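Local coordinates for tetratricopeptide repeat protein (PDB 4R7S) that is of unknown function but, as a tetratricopeptide repeat protein built from stacked helical hairpins, probably serves as a scaffold for binding other proteins or peptides, at residues Q54-L57 with Q58-L61; A94-D97 with Y98-L102; I151-M155 with R156-D160; E161-R164 with I165-L169; G241-K244 with E245-K248. All blocks are in the same frame, centred on the assembly; numbering follows the deposited sequence.

Interaction 1 of 5, residues Q54-L57 with Q58-L61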
loop_
_atom_site.group_PDB
_atom_site.type_symbol
_atom_site.label_atom_id
_atom_site.label_comp_id
_atom_site.label_asym_id
_atom_site.label_seq_id
_atom_site.Cartn_x
_atom_site.Cartn_y
_atom_site.Cartn_z
ATOM N N GLN A 54 13.797 4.462 6.493
ATOM C CA GLN A 54 14.680 3.831 7.470
ATOM C C GLN A 54 13.889 2.956 8.439
ATOM O O GLN A 54 14.489 2.229 9.249
ATOM C CB GLN A 54 15.442 4.886 8.261
ATOM C CG GLN A 54 16.746 5.314 7.616
ATOM C CD GLN A 54 17.363 6.418 8.438
ATOM O OE1 GLN A 54 18.139 6.182 9.376
ATOM N NE2 GLN A 54 16.954 7.642 8.162
ATOM N N GLY A 55 12.555 3.057 8.368
ATOM C CA GLY A 55 11.644 2.338 9.241
ATOM C C GLY A 55 11.349 3.076 10.528
ATOM O O GLY A 55 10.629 2.558 11.385
ATOM N N LYS A 56 11.906 4.299 10.684
ATOM C CA LYS A 56 11.691 5.184 11.838
ATOM C C LYS A 56 10.319 5.877 11.631
ATOM O O LYS A 56 10.221 7.094 11.414
ATOM C CB LYS A 56 12.850 6.189 11.971
ATOM C CG LYS A 56 14.237 5.576 11.823
ATOM C CD LYS A 56 15.255 6.260 12.729
ATOM C CE LYS A 56 16.197 7.199 12.018
ATOM N NZ LYS A 56 16.887 8.132 12.959
ATOM N N LEU A 57 9.265 5.055 11.658
ATOM C CA LEU A 57 7.887 5.433 11.372
ATOM C C LEU A 57 7.299 6.463 12.365
ATOM O O LEU A 57 6.664 7.421 11.914
ATOM C CB LEU A 57 6.995 4.185 11.311
ATOM C CG LEU A 57 7.407 3.056 10.345
ATOM C CD1 LEU A 57 6.289 2.020 10.223
ATOM C CD2 LEU A 57 7.778 3.583 8.942
ATOM N N GLN A 58 7.511 6.289 13.685
ATOM C CA GLN A 58 6.996 7.247 14.665
ATOM C C GLN A 58 7.674 8.601 14.502
ATOM O O GLN A 58 6.984 9.617 14.591
ATOM C CB GLN A 58 7.128 6.736 16.124
ATOM C CG GLN A 58 6.065 5.700 16.563
ATOM C CD GLN A 58 4.628 6.008 16.170
ATOM O OE1 GLN A 58 4.100 7.122 16.352
ATOM N NE2 GLN A 58 3.956 5.004 15.626
ATOM N N GLU A 59 9.000 8.614 14.213
ATOM C CA GLU A 59 9.806 9.833 13.987
ATOM C C GLU A 59 9.334 10.577 12.735
ATOM O O GLU A 59 9.161 11.806 12.755
ATOM C CB GLU A 59 11.297 9.484 13.825
ATOM C CG GLU A 59 12.070 9.465 15.125
ATOM C CD GLU A 59 13.184 8.440 15.148
ATOM O OE1 GLU A 59 12.876 7.236 15.311
ATOM O OE2 GLU A 59 14.363 8.840 15.002
ATOM N N ALA A 60 9.153 9.812 11.645
ATOM C CA ALA A 60 8.681 10.285 10.354
ATOM C C ALA A 60 7.334 10.965 10.515
ATOM O O ALA A 60 7.110 12.002 9.905
ATOM C CB ALA A 60 8.568 9.121 9.389
ATOM N N LEU A 61 6.462 10.421 11.380
ATOM C CA LEU A 61 5.151 11.015 11.630
ATOM C C LEU A 61 5.315 12.393 12.265
ATOM O O LEU A 61 4.621 13.328 11.860
ATOM C CB LEU A 61 4.262 10.089 12.497
ATOM C CG LEU A 61 2.922 10.645 13.012
ATOM C CD1 LEU A 61 2.032 11.175 11.878
ATOM C CD2 LEU A 61 2.180 9.596 13.828
#

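Interaction 2 of 5, residues A94-D97 with Y98-L102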
loop_
_atom_site.group_PDB
_atom_site.type_symbol
_atom_site.label_atom_id
_atom_site.label_comp_id
_atom_site.label_asym_id
_atom_site.label_seq_id
_atom_site.Cartn_x
_atom_site.Cartn_y
_atom_site.Cartn_z
ATOM N N ALA A 94 -5.553 8.371 8.571
ATOM C CA ALA A 94 -5.193 8.332 7.155
ATOM C C ALA A 94 -6.321 8.890 6.316
ATOM O O ALA A 94 -6.085 9.760 5.481
ATOM C CB ALA A 94 -4.870 6.908 6.733
ATOM N N LEU A 95 -7.558 8.418 6.585
ATOM C CA LEU A 95 -8.801 8.828 5.931
ATOM C C LEU A 95 -9.000 10.335 6.085
ATOM O O LEU A 95 -9.220 11.012 5.079
ATOM C CB LEU A 95 -10.001 8.023 6.518
ATOM C CG LEU A 95 -11.452 8.426 6.153
ATOM C CD1 LEU A 95 -11.715 8.370 4.653
ATOM C CD2 LEU A 95 -12.442 7.519 6.843
ATOM N N ASN A 96 -8.835 10.866 7.314
ATOM C CA ASN A 96 -8.969 12.301 7.578
ATOM C C ASN A 96 -8.006 13.149 6.691
ATOM O O ASN A 96 -8.409 14.215 6.203
ATOM C CB ASN A 96 -8.744 12.606 9.069
ATOM C CG ASN A 96 -8.715 14.086 9.406
ATOM O OD1 ASN A 96 -9.651 14.845 9.099
ATOM N ND2 ASN A 96 -7.610 14.539 10.007
ATOM N N ASP A 97 -6.751 12.679 6.489
ATOM C CA ASP A 97 -5.787 13.386 5.633
ATOM C C ASP A 97 -6.208 13.326 4.138
ATOM O O ASP A 97 -6.070 14.348 3.442
ATOM C CB ASP A 97 -4.367 12.846 5.832
ATOM C CG ASP A 97 -3.597 13.452 7.000
ATOM O OD1 ASP A 97 -4.137 14.372 7.669
ATOM O OD2 ASP A 97 -2.462 13.010 7.246
ATOM N N TYR A 98 -6.773 12.161 3.666
ATOM C CA TYR A 98 -7.284 12.039 2.291
ATOM C C TYR A 98 -8.510 12.927 2.148
ATOM O O TYR A 98 -8.712 13.531 1.096
ATOM C CB TYR A 98 -7.608 10.578 1.887
ATOM C CG TYR A 98 -6.375 9.703 1.738
ATOM C CD1 TYR A 98 -5.353 10.048 0.850
ATOM C CD2 TYR A 98 -6.243 8.519 2.459
ATOM C CE1 TYR A 98 -4.202 9.270 0.733
ATOM C CE2 TYR A 98 -5.107 7.718 2.332
ATOM C CZ TYR A 98 -4.081 8.109 1.479
ATOM O OH TYR A 98 -2.937 7.359 1.348
ATOM N N ASN A 99 -9.292 13.063 3.224
ATOM C CA ASN A 99 -10.465 13.930 3.206
ATOM C C ASN A 99 -10.048 15.388 3.082
ATOM O O ASN A 99 -10.616 16.109 2.269
ATOM C CB ASN A 99 -11.313 13.715 4.437
ATOM C CG ASN A 99 -12.105 12.442 4.391
ATOM O OD1 ASN A 99 -12.208 11.744 3.349
ATOM N ND2 ASN A 99 -12.703 12.129 5.536
ATOM N N THR A 100 -9.021 15.798 3.822
ATOM C CA THR A 100 -8.468 17.150 3.720
ATOM C C THR A 100 -7.983 17.349 2.278
ATOM O O THR A 100 -8.365 18.320 1.613
ATOM C CB THR A 100 -7.328 17.365 4.762
ATOM O OG1 THR A 100 -7.830 17.161 6.085
ATOM C CG2 THR A 100 -6.686 18.753 4.658
ATOM N N LEU A 101 -7.170 16.403 1.797
ATOM C CA LEU A 101 -6.618 16.445 0.448
ATOM C C LEU A 101 -7.718 16.555 -0.621
ATOM O O LEU A 101 -7.671 17.478 -1.431
ATOM C CB LEU A 101 -5.752 15.192 0.195
ATOM C CG LEU A 101 -4.623 15.345 -0.765
ATOM C CD1 LEU A 101 -3.636 14.230 -0.574
ATOM C CD2 LEU A 101 -5.112 15.341 -2.181
ATOM N N LEU A 102 -8.709 15.634 -0.599
ATOM C CA LEU A 102 -9.761 15.535 -1.612
ATOM C C LEU A 102 -10.835 16.645 -1.539
ATOM O O LEU A 102 -11.451 16.936 -2.560
ATOM C CB LEU A 102 -10.386 14.128 -1.612
ATOM C CG LEU A 102 -9.420 13.061 -2.182
ATOM C CD1 LEU A 102 -9.820 11.656 -1.804
ATOM C CD2 LEU A 102 -9.205 13.241 -3.699
#

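Interaction 3 of 5, residues I151-M155 with R156-D160. With EDO (1,2-ethanediol), chain D.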
loop_
_atom_site.group_PDB
_atom_site.type_symbol
_atom_site.label_atom_id
_atom_site.label_comp_id
_atom_site.label_asym_id
_atom_site.label_seq_id
_atom_site.Cartn_x
_atom_site.Cartn_y
_atom_site.Cartn_z
ATOM N N ILE A 151 -11.940 -5.514 -6.495
ATOM C CA ILE A 151 -11.674 -5.856 -5.082
ATOM C C ILE A 151 -12.916 -5.545 -4.253
ATOM O O ILE A 151 -13.337 -6.379 -3.467
ATOM C CB ILE A 151 -10.388 -5.143 -4.553
ATOM C CG1 ILE A 151 -9.149 -5.648 -5.321
ATOM C CG2 ILE A 151 -10.206 -5.327 -3.025
ATOM C CD1 ILE A 151 -8.071 -4.608 -5.454
ATOM N N LEU A 152 -13.520 -4.377 -4.470
ATOM C CA LEU A 152 -14.750 -3.908 -3.815
ATOM C C LEU A 152 -15.911 -4.913 -3.964
ATOM O O LEU A 152 -16.548 -5.273 -2.972
ATOM C CB LEU A 152 -15.143 -2.567 -4.453
ATOM C CG LEU A 152 -16.507 -2.013 -4.127
ATOM C CD1 LEU A 152 -16.575 -1.618 -2.689
ATOM C CD2 LEU A 152 -16.794 -0.820 -4.955
ATOM N N GLU A 153 -16.173 -5.353 -5.206
ATOM C CA GLU A 153 -17.254 -6.280 -5.550
ATOM C C GLU A 153 -17.072 -7.608 -4.885
ATOM O O GLU A 153 -18.046 -8.156 -4.365
ATOM C CB GLU A 153 -17.389 -6.444 -7.064
ATOM C CG GLU A 153 -17.972 -5.222 -7.762
ATOM C CD GLU A 153 -19.309 -4.642 -7.316
ATOM O OE1 GLU A 153 -19.929 -5.164 -6.361
ATOM O OE2 GLU A 153 -19.739 -3.648 -7.943
ATOM N N LYS A 154 -15.833 -8.118 -4.869
ATOM C CA LYS A 154 -15.470 -9.345 -4.168
ATOM C C LYS A 154 -15.790 -9.194 -2.650
ATOM O O LYS A 154 -16.453 -10.049 -2.078
ATOM C CB LYS A 154 -13.974 -9.621 -4.388
ATOM C CG LYS A 154 -13.404 -10.681 -3.438
ATOM C CD LYS A 154 -11.902 -10.843 -3.567
ATOM C CE LYS A 154 -11.141 -9.916 -2.655
ATOM N NZ LYS A 154 -9.702 -9.975 -2.978
HETATM N N MSE A 155 -15.345 -8.099 -2.010
HETATM C CA MSE A 155 -15.584 -7.888 -0.566
HETATM C C MSE A 155 -17.084 -7.719 -0.218
HETATM O O MSE A 155 -17.499 -8.059 0.897
HETATM C CB MSE A 155 -14.781 -6.700 -0.055
HETATM C CG MSE A 155 -13.261 -6.881 -0.186
HETATM SE SE MSE A 155 -12.484 -8.522 0.566
HETATM C CE MSE A 155 -13.400 -8.525 2.360
ATOM N N ARG A 156 -17.881 -7.201 -1.174
ATOM C CA ARG A 156 -19.335 -7.024 -1.086
ATOM C C ARG A 156 -20.106 -8.347 -1.258
ATOM O O ARG A 156 -21.301 -8.408 -0.977
ATOM C CB ARG A 156 -19.772 -6.118 -2.228
ATOM C CG ARG A 156 -19.765 -4.695 -1.921
ATOM C CD ARG A 156 -20.988 -4.094 -2.526
ATOM N NE ARG A 156 -20.739 -3.627 -3.878
ATOM C CZ ARG A 156 -20.785 -2.357 -4.233
ATOM N NH1 ARG A 156 -21.060 -1.419 -3.333
ATOM N NH2 ARG A 156 -20.564 -2.009 -5.497
ATOM N N GLY A 157 -19.448 -9.346 -1.823
ATOM C CA GLY A 157 -20.062 -10.630 -2.147
ATOM C C GLY A 157 -20.627 -10.686 -3.560
ATOM O O GLY A 157 -21.331 -11.646 -3.884
ATOM N N ASN A 158 -20.339 -9.670 -4.432
ATOM C CA ASN A 158 -20.817 -9.696 -5.831
ATOM C C ASN A 158 -19.725 -10.305 -6.672
ATOM O O ASN A 158 -19.104 -9.629 -7.493
ATOM C CB ASN A 158 -21.260 -8.299 -6.364
ATOM C CG ASN A 158 -22.391 -7.661 -5.589
ATOM O OD1 ASN A 158 -23.169 -8.323 -4.876
ATOM N ND2 ASN A 158 -22.503 -6.347 -5.706
ATOM N N TYR A 159 -19.494 -11.598 -6.429
ATOM C CA TYR A 159 -18.443 -12.428 -6.993
ATOM C C TYR A 159 -18.455 -12.474 -8.505
ATOM O O TYR A 159 -17.384 -12.419 -9.101
ATOM C CB TYR A 159 -18.516 -13.845 -6.407
ATOM C CG TYR A 159 -18.334 -13.859 -4.902
ATOM C CD1 TYR A 159 -17.188 -13.333 -4.314
ATOM C CD2 TYR A 159 -19.317 -14.383 -4.062
ATOM C CE1 TYR A 159 -17.027 -13.304 -2.929
ATOM C CE2 TYR A 159 -19.152 -14.393 -2.671
ATOM C CZ TYR A 159 -18.004 -13.844 -2.109
ATOM O OH TYR A 159 -17.824 -13.788 -0.743
ATOM N N ASP A 160 -19.634 -12.497 -9.127
ATOM C CA ASP A 160 -19.759 -12.539 -10.581
ATOM C C ASP A 160 -19.336 -11.238 -11.209
ATOM O O ASP A 160 -18.764 -11.241 -12.313
ATOM C CB ASP A 160 -21.199 -12.873 -10.992
ATOM C CG ASP A 160 -21.639 -14.296 -10.665
ATOM O OD1 ASP A 160 -20.754 -15.205 -10.605
ATOM O OD2 ASP A 160 -22.870 -14.517 -10.523
HETATM C C1 EDO D . -7.066 -7.775 -1.848
HETATM O O1 EDO D . -8.318 -7.536 -1.215
HETATM C C2 EDO D . -6.568 -6.523 -2.647
HETATM O O2 EDO D . -6.311 -5.393 -1.819
#

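Interaction 4 of 5, residues E161-R164 with I165-L169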
loop_
_atom_site.group_PDB
_atom_site.type_symbol
_atom_site.label_atom_id
_atom_site.label_comp_id
_atom_site.label_asym_id
_atom_site.label_seq_id
_atom_site.Cartn_x
_atom_site.Cartn_y
_atom_site.Cartn_z
ATOM N N GLU A 161 -19.627 -10.115 -10.531
ATOM C CA GLU A 161 -19.234 -8.808 -11.044
ATOM C C GLU A 161 -17.700 -8.699 -10.939
ATOM O O GLU A 161 -17.022 -8.359 -11.920
ATOM C CB GLU A 161 -19.978 -7.672 -10.305
ATOM C CG GLU A 161 -19.813 -6.268 -10.893
ATOM C CD GLU A 161 -19.873 -6.024 -12.398
ATOM O OE1 GLU A 161 -20.164 -6.969 -13.169
ATOM O OE2 GLU A 161 -19.584 -4.874 -12.807
ATOM N N SER A 162 -17.168 -9.110 -9.783
ATOM C CA SER A 162 -15.752 -9.120 -9.530
ATOM C C SER A 162 -15.018 -9.973 -10.578
ATOM O O SER A 162 -13.981 -9.557 -11.114
ATOM C CB SER A 162 -15.497 -9.648 -8.124
ATOM O OG SER A 162 -14.118 -9.548 -7.825
ATOM N N GLU A 163 -15.562 -11.160 -10.867
ATOM C CA GLU A 163 -14.969 -12.092 -11.823
ATOM C C GLU A 163 -14.996 -11.506 -13.224
ATOM O O GLU A 163 -14.016 -11.642 -13.951
ATOM C CB GLU A 163 -15.694 -13.447 -11.774
ATOM C CG GLU A 163 -15.057 -14.472 -12.699
ATOM C CD GLU A 163 -15.816 -15.758 -12.934
ATOM O OE1 GLU A 163 -17.063 -15.778 -12.828
ATOM O OE2 GLU A 163 -15.145 -16.753 -13.268
ATOM N N ARG A 164 -16.108 -10.839 -13.597
ATOM C CA ARG A 164 -16.218 -10.203 -14.903
ATOM C C ARG A 164 -15.093 -9.166 -15.097
ATOM O O ARG A 164 -14.453 -9.162 -16.155
ATOM C CB ARG A 164 -17.595 -9.540 -15.052
ATOM C CG ARG A 164 -17.869 -9.019 -16.452
ATOM C CD ARG A 164 -18.995 -7.995 -16.495
ATOM N NE ARG A 164 -18.789 -6.846 -15.602
ATOM C CZ ARG A 164 -18.003 -5.804 -15.856
ATOM N NH1 ARG A 164 -17.290 -5.756 -16.978
ATOM N NH2 ARG A 164 -17.914 -4.805 -14.986
ATOM N N ILE A 165 -14.832 -8.325 -14.060
ATOM C CA ILE A 165 -13.808 -7.270 -14.098
ATOM C C ILE A 165 -12.412 -7.892 -14.234
ATOM O O ILE A 165 -11.649 -7.470 -15.103
ATOM C CB ILE A 165 -13.896 -6.324 -12.879
ATOM C CG1 ILE A 165 -15.280 -5.658 -12.817
ATOM C CG2 ILE A 165 -12.750 -5.277 -12.926
ATOM C CD1 ILE A 165 -15.648 -4.980 -11.493
ATOM N N PHE A 166 -12.090 -8.892 -13.390
ATOM C CA PHE A 166 -10.796 -9.570 -13.455
ATOM C C PHE A 166 -10.631 -10.260 -14.782
ATOM O O PHE A 166 -9.531 -10.257 -15.306
ATOM C CB PHE A 166 -10.622 -10.598 -12.322
ATOM C CG PHE A 166 -10.174 -10.019 -11.012
ATOM C CD1 PHE A 166 -8.894 -9.489 -10.869
ATOM C CD2 PHE A 166 -11.010 -10.030 -9.910
ATOM C CE1 PHE A 166 -8.472 -8.951 -9.643
ATOM C CE2 PHE A 166 -10.584 -9.509 -8.684
ATOM C CZ PHE A 166 -9.324 -8.960 -8.562
ATOM N N ASN A 167 -11.695 -10.854 -15.334
ATOM C CA ASN A 167 -11.551 -11.520 -16.628
ATOM C C ASN A 167 -11.240 -10.486 -17.723
ATOM O O ASN A 167 -10.377 -10.735 -18.580
ATOM C CB ASN A 167 -12.784 -12.369 -16.993
ATOM C CG ASN A 167 -12.957 -13.599 -16.131
ATOM O OD1 ASN A 167 -12.007 -14.130 -15.528
ATOM N ND2 ASN A 167 -14.193 -14.092 -16.060
ATOM N N TYR A 168 -11.897 -9.317 -17.650
ATOM C CA TYR A 168 -11.686 -8.256 -18.618
ATOM C C TYR A 168 -10.239 -7.739 -18.553
ATOM O O TYR A 168 -9.595 -7.646 -19.597
ATOM C CB TYR A 168 -12.704 -7.108 -18.432
ATOM C CG TYR A 168 -12.369 -5.885 -19.262
ATOM C CD1 TYR A 168 -12.382 -5.939 -20.658
ATOM C CD2 TYR A 168 -11.960 -4.695 -18.658
ATOM C CE1 TYR A 168 -12.041 -4.830 -21.431
ATOM C CE2 TYR A 168 -11.658 -3.563 -19.422
ATOM C CZ TYR A 168 -11.688 -3.640 -20.809
ATOM O OH TYR A 168 -11.377 -2.543 -21.580
ATOM N N LEU A 169 -9.744 -7.409 -17.340
ATOM C CA LEU A 169 -8.402 -6.873 -17.112
ATOM C C LEU A 169 -7.324 -7.834 -17.587
ATOM O O LEU A 169 -6.339 -7.394 -18.183
ATOM C CB LEU A 169 -8.176 -6.532 -15.630
ATOM C CG LEU A 169 -9.003 -5.381 -15.045
ATOM C CD1 LEU A 169 -8.714 -5.189 -13.525
ATOM C CD2 LEU A 169 -8.769 -4.080 -15.798
#

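Interaction 5 of 5, residues G241-K244 with E245-K248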
loop_
_atom_site.group_PDB
_atom_site.type_symbol
_atom_site.label_atom_id
_atom_site.label_comp_id
_atom_site.label_asym_id
_atom_site.label_seq_id
_atom_site.Cartn_x
_atom_site.Cartn_y
_atom_site.Cartn_z
ATOM N N GLY A 241 8.077 -11.970 5.008
ATOM C CA GLY A 241 7.537 -10.857 5.779
ATOM C C GLY A 241 6.032 -10.759 5.933
ATOM O O GLY A 241 5.529 -9.670 6.233
ATOM N N TYR A 242 5.295 -11.883 5.780
ATOM C CA TYR A 242 3.844 -11.894 6.001
ATOM C C TYR A 242 3.576 -11.753 7.494
ATOM O O TYR A 242 4.365 -12.291 8.279
ATOM C CB TYR A 242 3.214 -13.200 5.464
ATOM C CG TYR A 242 1.699 -13.181 5.412
ATOM C CD1 TYR A 242 1.023 -12.739 4.274
ATOM C CD2 TYR A 242 0.939 -13.611 6.495
ATOM C CE1 TYR A 242 -0.373 -12.706 4.227
ATOM C CE2 TYR A 242 -0.455 -13.596 6.453
ATOM C CZ TYR A 242 -1.108 -13.144 5.317
ATOM O OH TYR A 242 -2.482 -13.134 5.275
ATOM N N ASN A 243 2.462 -11.073 7.893
ATOM C CA ASN A 243 2.057 -10.871 9.295
ATOM C C ASN A 243 2.379 -12.104 10.169
ATOM O O ASN A 243 1.778 -13.175 10.005
ATOM C CB ASN A 243 0.567 -10.499 9.433
ATOM C CG ASN A 243 0.201 -10.021 10.829
ATOM O OD1 ASN A 243 0.082 -10.798 11.778
ATOM N ND2 ASN A 243 0.043 -8.725 11.000
ATOM N N LYS A 244 3.357 -11.921 11.077
ATOM C CA LYS A 244 3.889 -12.928 11.999
ATOM C C LYS A 244 2.838 -13.492 12.929
ATOM O O LYS A 244 2.912 -14.678 13.227
ATOM C CB LYS A 244 5.065 -12.367 12.812
ATOM C CG LYS A 244 6.419 -12.894 12.322
ATOM C CD LYS A 244 7.535 -11.858 12.494
ATOM C CE LYS A 244 8.917 -12.438 12.286
ATOM N NZ LYS A 244 9.232 -12.659 10.849
ATOM N N GLU A 245 1.859 -12.674 13.369
ATOM C CA GLU A 245 0.768 -13.132 14.259
ATOM C C GLU A 245 -0.163 -14.098 13.532
ATOM O O GLU A 245 -0.453 -15.175 14.055
ATOM C CB GLU A 245 -0.084 -11.966 14.805
ATOM C CG GLU A 245 0.624 -10.940 15.669
ATOM C CD GLU A 245 -0.290 -9.775 16.000
ATOM O OE1 GLU A 245 -0.519 -8.927 15.106
ATOM O OE2 GLU A 245 -0.822 -9.741 17.134
ATOM N N VAL A 246 -0.639 -13.685 12.326
ATOM C CA VAL A 246 -1.569 -14.433 11.476
ATOM C C VAL A 246 -0.861 -15.682 10.948
ATOM O O VAL A 246 -1.448 -16.774 11.003
ATOM C CB VAL A 246 -2.164 -13.532 10.350
ATOM C CG1 VAL A 246 -2.765 -14.354 9.203
ATOM C CG2 VAL A 246 -3.201 -12.563 10.918
ATOM N N ILE A 247 0.416 -15.541 10.512
ATOM C CA ILE A 247 1.180 -16.679 10.008
ATOM C C ILE A 247 1.367 -17.708 11.130
ATOM O O ILE A 247 1.335 -18.910 10.850
ATOM C CB ILE A 247 2.511 -16.269 9.313
ATOM C CG1 ILE A 247 2.895 -17.253 8.194
ATOM C CG2 ILE A 247 3.651 -16.092 10.286
ATOM C CD1 ILE A 247 2.190 -17.043 6.903
ATOM N N LYS A 248 1.460 -17.236 12.402
ATOM C CA LYS A 248 1.578 -18.087 13.599
ATOM C C LYS A 248 0.299 -18.959 13.767
ATOM O O LYS A 248 0.414 -20.163 13.995
ATOM C CB LYS A 248 1.834 -17.223 14.867
ATOM C CG LYS A 248 2.214 -18.022 16.117
ATOM C CD LYS A 248 2.042 -17.242 17.422
ATOM C CE LYS A 248 1.107 -17.924 18.397
ATOM N NZ LYS A 248 1.639 -19.231 18.876
#

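Interaction 1 of 5, residues Q54-L57 with Q58-L61
Lys56 and Glu59 bring their side chains together at an oblique angle, one from the N-cap of helix 57-68 and the other from its first turn. The aliphatic part of the lysine does most of the touching: CD of Lys56 lies 3.6 Å from OE1 of Glu59, and CB of Lys56 comes within 3.5 Å of the same oxygen. Bends at chi2 (-145°) and chi3 (-104°) turn the lysine chain along the carboxylate, bringing NZ of Lys56 to 3.3 Å from OE2 of Glu59, a weak hydrogen bond within a salt bridge. The ammonium has a stronger partner in Glu24, whose carboxylate also receives the amide of Gln54, and its charge therefore links helix 20-33 to this turn. The carbonyl O of Lys56 takes the N-H of Ala60 at 2.9 Å. The methyl CB of Ala60 rests 3.3 Å from that same Lys56 O, on the buried side where helices 40-52 and 75-87 close in. Gly55, with positive phi, ends the preceding helix in a Schellman motif, and Lys56 follows as the centre of an inverse gamma turn. Such a tight reversal between antiparallel helices is characteristic of the helical hairpin of a tetratricopeptide repeat.

Interaction 2 of 5, residues A94-D97 with Y98-L102
Thr100 turns its hydroxyl back onto the carbonyl of Asn96, one turn earlier in helix 91-104, within a tetratricopeptide repeat. With OG1 placed beside the backbone N (chi1 -59°), the hydroxyl gives its hydrogen to Asn96 O at 3.0 Å from Thr100 OG1. The backbone N-H of Thr100 reaches the same oxygen from the opposite face of the carbonyl plane, and Asn96 O is thus gripped twice by a single residue. Neighbouring on the helix surface, Leu95 and Asn99 meet obliquely, the methyl CD1 of Leu95 standing 3.7 Å from OD1 of Asn99. The Tyr98 ring lies obliquely against the preceding turn, its CD2 3.3 Å from Ala94 O. Further out, the amide oxygen of Asn99 is held by Arg115 of helix 109-121, which also packs on Leu95. The Tyr98 ring touches Ala82 of helix 75-87 and Cys114 of helix 109-121. Asp97 sends its carboxylate to a salt bridge with Arg81 on helix 75-87, tying the buried charge to the partner helix of the hairpin. The backbone ladder underneath is regular: Asn99 N lies 2.8 Å from Leu95 O, and Thr100 N, beside the hydroxyl bond, 2.9 Å from Asn96 O.

Interaction 3 of 5, residues I151-M155 with R156-D160
The guanidinium of Arg156 has Leu152 over one face, with CG of Leu152 4.2 Å above the centre of the plane, and the carboxylate of Glu153 at its edge. The arginine grips that carboxylate side-on: NE of Arg156 sits 3.0 Å from OE1 of Glu153, and NH2 of Arg156 3.1 Å from OE2 of Glu153. Both oxygens lie in the guanidinium plane, yet the two flat groups are turned 50° apart, and each oxygen is met from above the carboxylate plane. From the other face of the carboxylate, ND2 of Asn158 comes to OE1 of Glu153 at 2.9 Å, on the syn side. A bend at chi2 (-55°) turns the carboxylate of Glu153 toward these donors. Here helix 143-156 stops in a Schellman motif: Gly157 turns to positive phi, and Asn158 N donates to Glu153 O at 2.7 Å, the same glutamate thus accepting through both its backbone and its side chain. Asn158 then stands at the N-cap of helix 159-172 without capping it through its side chain. The Tyr159 ring has Gly157 CA over one face, toward the rim, and its CE1 approaches Lys154 O to 3.4 Å. Outside the turn, Arg156 NH2 also pairs with Glu129 of helix 125-138. Lys154 reaches the other way, to Asp185, and a weak bond joins its NZ to a 1,2-ethanediol probably left from crystallisation.

Interaction 4 of 5, residues E161-R164 with I165-L169
Ile165 lies beside the ion pair of Glu161, one turn earlier, and Arg164, the residue just before it. NE of Arg164 donates to OE1 of Glu161 at 2.8 Å and NH2 of Arg164 to OE2 of Glu161 at 2.7 Å, a side-on grip with both N-H bonds almost straight. Both oxygens lie in the guanidinium plane, but NH2 meets its oxygen from above the carboxylate plane. A bend at chi3 (56°) of Arg164 curls the guanidinium back toward the glutamate. One face of it then rests on Ile165, whose CG1 comes 3.5 Å from NH2 of Arg164. On the next strip of helix 159-172, Asn167 leans across Glu163, with ND2 of Asn167 3.5 Å from CG of Glu163. The polar ends of this pair turn to helix 178-189 instead, Glu163 to Tyr187 and Asn167 to Arg183. The buried side belongs to Ser162 and Phe166: OG of Ser162 is 3.6 Å from CE2 of Phe166 and bonds to the carbonyl of Ala150 on helix 143-156, while the ring packs on that helix and on Arg183. The two-point grip fixes the rotation of the Arg164 guanidinium against Ile165, while polar groups facing both neighbouring helices find partners there.

Interaction 5 of 5, residues G241-K244 with E245-K248
Asn243 caps helix 244-252 with its side-chain oxygen, which takes two backbone N-H groups of the first turn. Val246 N donates to OD1 of Asn243 at 3.0 Å in a nearly straight bond. Glu245 N lies equally close, but its N-H is bent away from the oxygen and the bond is weak. Placing CG opposite the backbone N (chi1 -169°) carries the amide over the helix start. The carbonyl of the same residue begins the regular ladder, Asn243 O accepting from Ile247 N at 2.8 Å; Lys244 O next takes Lys248 N at 3.1 Å. Beside the cap, the ring of Tyr242 meets Val246 edge-on, its CE2 3.7 Å from CG1 of Val246, and its CD2 is the same distance from CD1 of Ile247, forming a hydrophobic staple. Gly241 closes helix 227-238 in a Schellman motif. Inward, Tyr242 and Ile247 rest on Val215 of helix 211-223, and Ile247 also reaches Ala237 of helix 227-238, seating the last helix on the preceding hairpin.

How the interactions relate
Three of the five contacts are turns between helices and two lie wholly inside a helix. Interactions 1, 3 and 5 each include a glycine that closes a Schellman motif, but the following helix starts differently: only interaction 5 has a side-chain cap, whereas interactions 1 and 3 pair charges across the turn. Interactions 2, 3 and 4 are partly buried; 1 and 5 are surface contacts. In the helical segments of 2 and 4, polar ends reach neighbouring helices. Interactions 3 and 4 share helix 159-172 and touch, Lys154 CB lying 3.4 Å from Ser162 OG. Interaction 1 lies across the chain's centre from interactions 3 and 4, about 35 and 38 Å away between centres.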